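Local coordinates for CBS domain-containing predicted protein TM0935 (PDB 1O50) that is of unconfirmed function but, as a tandem CBS-domain protein, probably acts as a regulatory module that senses adenosyl-type ligands, as many relatives do, at residues P105-M110 / P130-K135; I126-V131 / V139-S144. One frame throughout, in Å; residues are numbered along the deposited sequence.

Contact 1: P105-M110 / P130-K135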
loop_
_atom_site.group_PDB
_atom_site.type_symbol
_atom_site.label_atom_id
_atom_site.label_comp_id
_atom_site.label_asym_id
_atom_site.label_seq_id
_atom_site.Cartn_x
_atom_site.Cartn_y
_atom_site.Cartn_z
ATOM N N PRO A 105 12.137 -8.782 -9.805
ATOM C CA PRO A 105 12.360 -8.152 -8.498
ATOM C C PRO A 105 13.111 -6.796 -8.586
ATOM O O PRO A 105 14.046 -6.619 -9.364
ATOM C CB PRO A 105 13.164 -9.207 -7.701
ATOM C CG PRO A 105 13.730 -10.112 -8.708
ATOM C CD PRO A 105 12.926 -10.011 -9.981
ATOM N N VAL A 106 12.639 -5.853 -7.789
ATOM C CA VAL A 106 13.294 -4.583 -7.527
ATOM C C VAL A 106 13.754 -4.670 -6.064
ATOM O O VAL A 106 12.949 -4.942 -5.175
ATOM C CB VAL A 106 12.299 -3.424 -7.647
ATOM C CG1 VAL A 106 12.973 -2.083 -7.272
ATOM C CG2 VAL A 106 11.716 -3.376 -9.047
ATOM N N TYR A 107 15.047 -4.481 -5.816
ATOM C CA TYR A 107 15.568 -4.693 -4.477
ATOM C C TYR A 107 16.615 -3.643 -4.076
ATOM O O TYR A 107 17.100 -2.886 -4.918
ATOM C CB TYR A 107 16.164 -6.096 -4.403
ATOM C CG TYR A 107 17.187 -6.371 -5.461
ATOM C CD1 TYR A 107 18.498 -5.970 -5.301
ATOM C CD2 TYR A 107 16.841 -7.055 -6.632
ATOM C CE1 TYR A 107 19.453 -6.233 -6.282
ATOM C CE2 TYR A 107 17.765 -7.311 -7.618
ATOM C CZ TYR A 107 19.074 -6.905 -7.438
ATOM O OH TYR A 107 20.005 -7.169 -8.405
ATOM N N VAL A 108 16.962 -3.624 -2.789
ATOM C CA VAL A 108 18.022 -2.759 -2.291
ATOM C C VAL A 108 19.123 -3.567 -1.573
ATOM O O VAL A 108 18.986 -4.752 -1.374
ATOM C CB VAL A 108 17.459 -1.613 -1.418
ATOM C CG1 VAL A 108 16.577 -0.686 -2.275
ATOM C CG2 VAL A 108 16.677 -2.111 -0.216
ATOM N N HIS A 109 20.219 -2.910 -1.226
ATOM C CA HIS A 109 21.245 -3.486 -0.357
ATOM C C HIS A 109 21.348 -2.651 0.909
ATOM O O HIS A 109 20.832 -1.568 0.968
ATOM C CB HIS A 109 22.607 -3.493 -1.039
ATOM C CG HIS A 109 22.631 -4.197 -2.357
ATOM N ND1 HIS A 109 22.547 -5.570 -2.470
ATOM C CD2 HIS A 109 22.777 -3.727 -3.618
ATOM C CE1 HIS A 109 22.640 -5.913 -3.742
ATOM N NE2 HIS A 109 22.761 -4.813 -4.460
ATOM N N MET A 110 22.071 -3.151 1.900
ATOM C CA MET A 110 22.284 -2.442 3.172
ATOM C C MET A 110 22.929 -1.052 3.000
ATOM O O MET A 110 22.579 -0.093 3.710
ATOM C CB MET A 110 23.120 -3.318 4.129
ATOM C CG MET A 110 22.348 -4.492 4.726
ATOM S SD MET A 110 20.959 -3.937 5.684
ATOM C CE MET A 110 20.005 -5.492 5.933
ATOM N N PRO A 130 12.718 -6.017 -0.707
ATOM C CA PRO A 130 13.615 -6.856 0.070
ATOM C C PRO A 130 15.000 -6.252 0.042
ATOM O O PRO A 130 15.332 -5.532 -0.889
ATOM C CB PRO A 130 13.580 -8.174 -0.704
ATOM C CG PRO A 130 13.441 -7.755 -2.108
ATOM C CD PRO A 130 12.634 -6.488 -2.105
ATOM N N VAL A 131 15.790 -6.544 1.071
ATOM C CA VAL A 131 17.190 -6.170 1.117
ATOM C C VAL A 131 17.962 -7.456 0.879
ATOM O O VAL A 131 17.745 -8.451 1.556
ATOM C CB VAL A 131 17.564 -5.540 2.482
ATOM C CG1 VAL A 131 18.990 -5.077 2.487
ATOM C CG2 VAL A 131 16.572 -4.385 2.819
ATOM N N VAL A 132 18.841 -7.442 -0.109
ATOM C CA VAL A 132 19.493 -8.655 -0.544
ATOM C C VAL A 132 20.995 -8.512 -0.379
ATOM O O VAL A 132 21.527 -7.401 -0.351
ATOM C CB VAL A 132 19.148 -9.035 -2.026
ATOM C CG1 VAL A 132 17.641 -9.140 -2.232
ATOM C CG2 VAL A 132 19.768 -8.052 -3.042
ATOM N N ASP A 133 21.666 -9.650 -0.269
ATOM C CA ASP A 133 23.111 -9.672 -0.220
ATOM C C ASP A 133 23.592 -9.806 -1.652
ATOM O O ASP A 133 22.833 -9.536 -2.580
ATOM C CB ASP A 133 23.623 -10.775 0.718
ATOM C CG ASP A 133 23.250 -12.192 0.270
ATOM O OD1 ASP A 133 22.787 -12.400 -0.875
ATOM O OD2 ASP A 133 23.409 -13.170 1.034
ATOM N N GLU A 134 24.838 -10.212 -1.851
ATOM C CA GLU A 134 25.417 -10.160 -3.182
ATOM C C GLU A 134 25.193 -11.423 -3.984
ATOM O O GLU A 134 25.680 -11.527 -5.103
ATOM C CB GLU A 134 26.920 -9.873 -3.112
ATOM C CG GLU A 134 27.352 -8.881 -4.183
ATOM C CD GLU A 134 26.973 -7.446 -3.832
ATOM O OE1 GLU A 134 25.856 -6.996 -4.176
ATOM O OE2 GLU A 134 27.810 -6.770 -3.201
ATOM N N LYS A 135 24.467 -12.381 -3.413
ATOM C CA LYS A 135 24.189 -13.644 -4.092
ATOM C C LYS A 135 22.691 -13.869 -4.211
ATOM O O LYS A 135 22.219 -15.002 -4.276
ATOM C CB LYS A 135 24.904 -14.819 -3.399
ATOM C CG LYS A 135 24.610 -15.008 -1.907
ATOM C CD LYS A 135 25.560 -16.070 -1.326
ATOM C CE LYS A 135 25.201 -16.474 0.107
ATOM N NZ LYS A 135 25.629 -15.472 1.127
HETATM O O HOH W 1 22.973 -6.068 1.693
#
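Val108 clasps the strand that carries Pro130 to Val132 by a single beta bridge, through which the loop leading to helix 114-124 of this CBS domain joins the strand 128-132. Val108 N gives a nearly straight hydrogen bond to Pro130 O (3.1 Å, 175°), and Val108 O takes one from Val132 N at 3.0 Å. The same Val108 O also receives a CA-H...O contact from Val131. One residue on, the His109 ring supplies a third link: ND1 donates to Val132 O at 3.0 Å, with the oxygen close to the ring plane but the nitrogen standing 47° out of the carbonyl plane. Val132 O has a second donor in water 1, which in turn accepts from Met110 N. His109 CG lies anti to its carbonyl carbon (chi1 -56°), which swings the ND1 edge of the ring to Val132 O, with CE1 near Val132 CG2; an alanine here would probably leave Val132 O without its ND1 donor, the water remaining, and take away one of the two rings that meet Val132 CG2. Val106 O, in contrast, is buried with no polar partner and meets Pro130 CD. Beyond the bridge, Asp133 OD1 accepts from Lys135 N in an Asx turn and also from Glu137 N, and Lys135 NZ closes a salt bridge to OD2. Met110 CE rests on Val131 CG1, and Val132 CG2 approaches the Tyr107 ring obliquely, 3.3 Å from CD1.

Contact 2: I126-V131 / V139-S144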
loop_
_atom_site.group_PDB
_atom_site.type_symbol
_atom_site.label_atom_id
_atom_site.label_comp_id
_atom_site.label_asym_id
_atom_site.label_seq_id
_atom_site.Cartn_x
_atom_site.Cartn_y
_atom_site.Cartn_z
ATOM N N ILE A 126 5.746 0.680 -5.654
ATOM C CA ILE A 126 5.705 -0.328 -4.600
ATOM C C ILE A 126 6.039 0.326 -3.236
ATOM O O ILE A 126 6.638 1.381 -3.206
ATOM C CB ILE A 126 6.716 -1.480 -4.926
ATOM C CG1 ILE A 126 8.136 -0.951 -4.924
ATOM C CG2 ILE A 126 6.402 -2.158 -6.308
ATOM C CD1 ILE A 126 9.180 -1.918 -5.396
ATOM N N GLN A 127 5.643 -0.290 -2.132
ATOM C CA GLN A 127 5.910 0.190 -0.781
ATOM C C GLN A 127 6.645 -0.817 0.131
ATOM O O GLN A 127 6.636 -0.683 1.370
ATOM C CB GLN A 127 4.589 0.639 -0.141
ATOM C CG GLN A 127 3.954 1.773 -0.930
ATOM C CD GLN A 127 2.852 2.474 -0.231
ATOM O OE1 GLN A 127 2.954 2.733 0.940
ATOM N NE2 GLN A 127 1.810 2.876 -0.974
ATOM N N GLU A 128 7.273 -1.837 -0.453
ATOM C CA GLU A 128 8.027 -2.826 0.343
ATOM C C GLU A 128 8.946 -3.517 -0.609
ATOM O O GLU A 128 8.548 -3.908 -1.713
ATOM C CB GLU A 128 7.137 -3.860 1.005
ATOM C CG GLU A 128 7.853 -4.739 2.010
ATOM C CD GLU A 128 6.998 -5.809 2.649
ATOM O OE1 GLU A 128 5.814 -5.859 2.373
ATOM O OE2 GLU A 128 7.510 -6.609 3.474
ATOM N N MET A 129 10.195 -3.619 -0.192
ATOM C CA MET A 129 11.254 -4.131 -1.022
ATOM C C MET A 129 12.093 -4.975 -0.143
ATOM O O MET A 129 12.255 -4.656 1.025
ATOM C CB MET A 129 12.150 -3.007 -1.527
ATOM C CG MET A 129 11.702 -2.390 -2.763
ATOM S SD MET A 129 12.821 -1.149 -3.448
ATOM C CE MET A 129 12.808 -0.075 -2.155
ATOM N N PRO A 130 12.718 -6.017 -0.707
ATOM C CA PRO A 130 13.615 -6.856 0.070
ATOM C C PRO A 130 15.000 -6.252 0.042
ATOM O O PRO A 130 15.332 -5.532 -0.889
ATOM C CB PRO A 130 13.580 -8.174 -0.704
ATOM C CG PRO A 130 13.441 -7.755 -2.108
ATOM C CD PRO A 130 12.634 -6.488 -2.105
ATOM N N VAL A 131 15.790 -6.544 1.071
ATOM C CA VAL A 131 17.190 -6.170 1.117
ATOM C C VAL A 131 17.962 -7.456 0.879
ATOM O O VAL A 131 17.745 -8.451 1.556
ATOM C CB VAL A 131 17.564 -5.540 2.482
ATOM C CG1 VAL A 131 18.990 -5.077 2.487
ATOM C CG2 VAL A 131 16.572 -4.385 2.819
ATOM N N VAL A 139 18.143 -10.845 3.135
ATOM C CA VAL A 139 18.779 -10.630 4.432
ATOM C C VAL A 139 18.019 -9.617 5.304
ATOM O O VAL A 139 18.338 -9.431 6.465
ATOM C CB VAL A 139 20.253 -10.177 4.257
ATOM C CG1 VAL A 139 21.119 -11.330 3.679
ATOM C CG2 VAL A 139 20.334 -8.941 3.380
ATOM N N GLY A 140 17.025 -8.953 4.732
ATOM C CA GLY A 140 16.228 -7.980 5.472
ATOM C C GLY A 140 15.094 -7.448 4.624
ATOM O O GLY A 140 14.909 -7.904 3.512
ATOM N N ASP A 141 14.350 -6.468 5.146
ATOM C CA ASP A 141 13.158 -5.932 4.477
ATOM C C ASP A 141 13.063 -4.399 4.667
ATOM O O ASP A 141 13.541 -3.846 5.654
ATOM C CB ASP A 141 11.929 -6.645 5.095
ATOM C CG ASP A 141 10.734 -6.651 4.218
ATOM O OD1 ASP A 141 10.880 -6.600 2.971
ATOM O OD2 ASP A 141 9.585 -6.656 4.718
ATOM N N LEU A 142 12.424 -3.712 3.732
ATOM C CA LEU A 142 12.234 -2.265 3.846
ATOM C C LEU A 142 10.854 -1.888 3.417
ATOM O O LEU A 142 10.462 -2.319 2.381
ATOM C CB LEU A 142 13.237 -1.539 2.935
ATOM C CG LEU A 142 13.246 -0.010 2.979
ATOM C CD1 LEU A 142 13.651 0.534 4.332
ATOM C CD2 LEU A 142 14.173 0.534 1.916
ATOM N N ASN A 143 10.122 -1.078 4.177
ATOM C CA ASN A 143 8.849 -0.539 3.685
ATOM C C ASN A 143 8.742 0.951 3.762
ATOM O O ASN A 143 9.568 1.627 4.347
ATOM C CB ASN A 143 7.633 -1.253 4.341
ATOM C CG ASN A 143 7.369 -0.857 5.774
ATOM O OD1 ASN A 143 8.015 0.019 6.343
ATOM N ND2 ASN A 143 6.375 -1.492 6.370
ATOM N N SER A 144 7.722 1.486 3.093
ATOM C CA SER A 144 7.495 2.916 3.084
ATOM C C SER A 144 7.336 3.529 4.485
ATOM O O SER A 144 7.718 4.654 4.721
ATOM C CB SER A 144 6.262 3.233 2.216
ATOM O OG SER A 144 5.093 2.598 2.700
HETATM O O HOH W 2 5.090 -3.815 4.878
#
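Val131 O is gripped by two backbone donors, Val139 N at 2.9 Å and Gly140 N at 3.3 Å, so that two residues face one in a classic beta bulge. From there the antiparallel hairpin of strands 128-132 and 138-143 runs on regularly: Val131 N donates to Gly140 O, and Met129 and Leu142 form a hydrogen-bonded pair, Met129 N to Leu142 O and Leu142 N to Met129 O, both 2.9 Å. Ser144 N closes the ladder on Gln127 O. Beside it, Ser144 OG donates to Gln127 OE1 at 2.8 Å, in the carbonyl plane and on a lone pair; the extended Gln127 chain lies alongside the serine, and Val65 of the second subunit packs on both. Val131 and Leu142 share a face with Met129, turned to helices 15-18 and 114-124. On the other face Glu128 and Asp141 meet. Each has its carboxyl arm anti to the backbone N (Glu128 chi1 -170°), and the arms cross at about a right angle, bringing Glu128 OE2 to 2.4 Å from Asp141 OD2 with the carboxylate planes 50° apart. Arg49 N bonds to Glu128 OE1 and Tyr52 OH to Asp141 OD1, while Asn143 OD1 caps Glu146 N at the start of helix 144-153. Two acid oxygens this close between buried side chains suggest that at least one acid is probably protonated, though so short a separation is itself doubtful.

How the contacts relate
Strand 128-132 is common to both contacts, which share Pro130 and Val131 and have centres about 9 Å apart. Contact 2 pairs one edge of the strand with 139-144, and contact 1 brings the loop 105-110 across its other edge at the single bridge Val108 to Val131, so the backbone of Val131 sits between two partners. The groups also touch directly: Val108 CG1 packs on Met129 CE at 3.8 Å, and Val139 CG2 lies 3.8 Å from Val132 C. Val108, Met129 and Leu142 all reach helix 114-124, giving the two contacts a common apolar core, whereas Pro130 leans on Leu59 of strand 58-64, linking this CBS domain to the first.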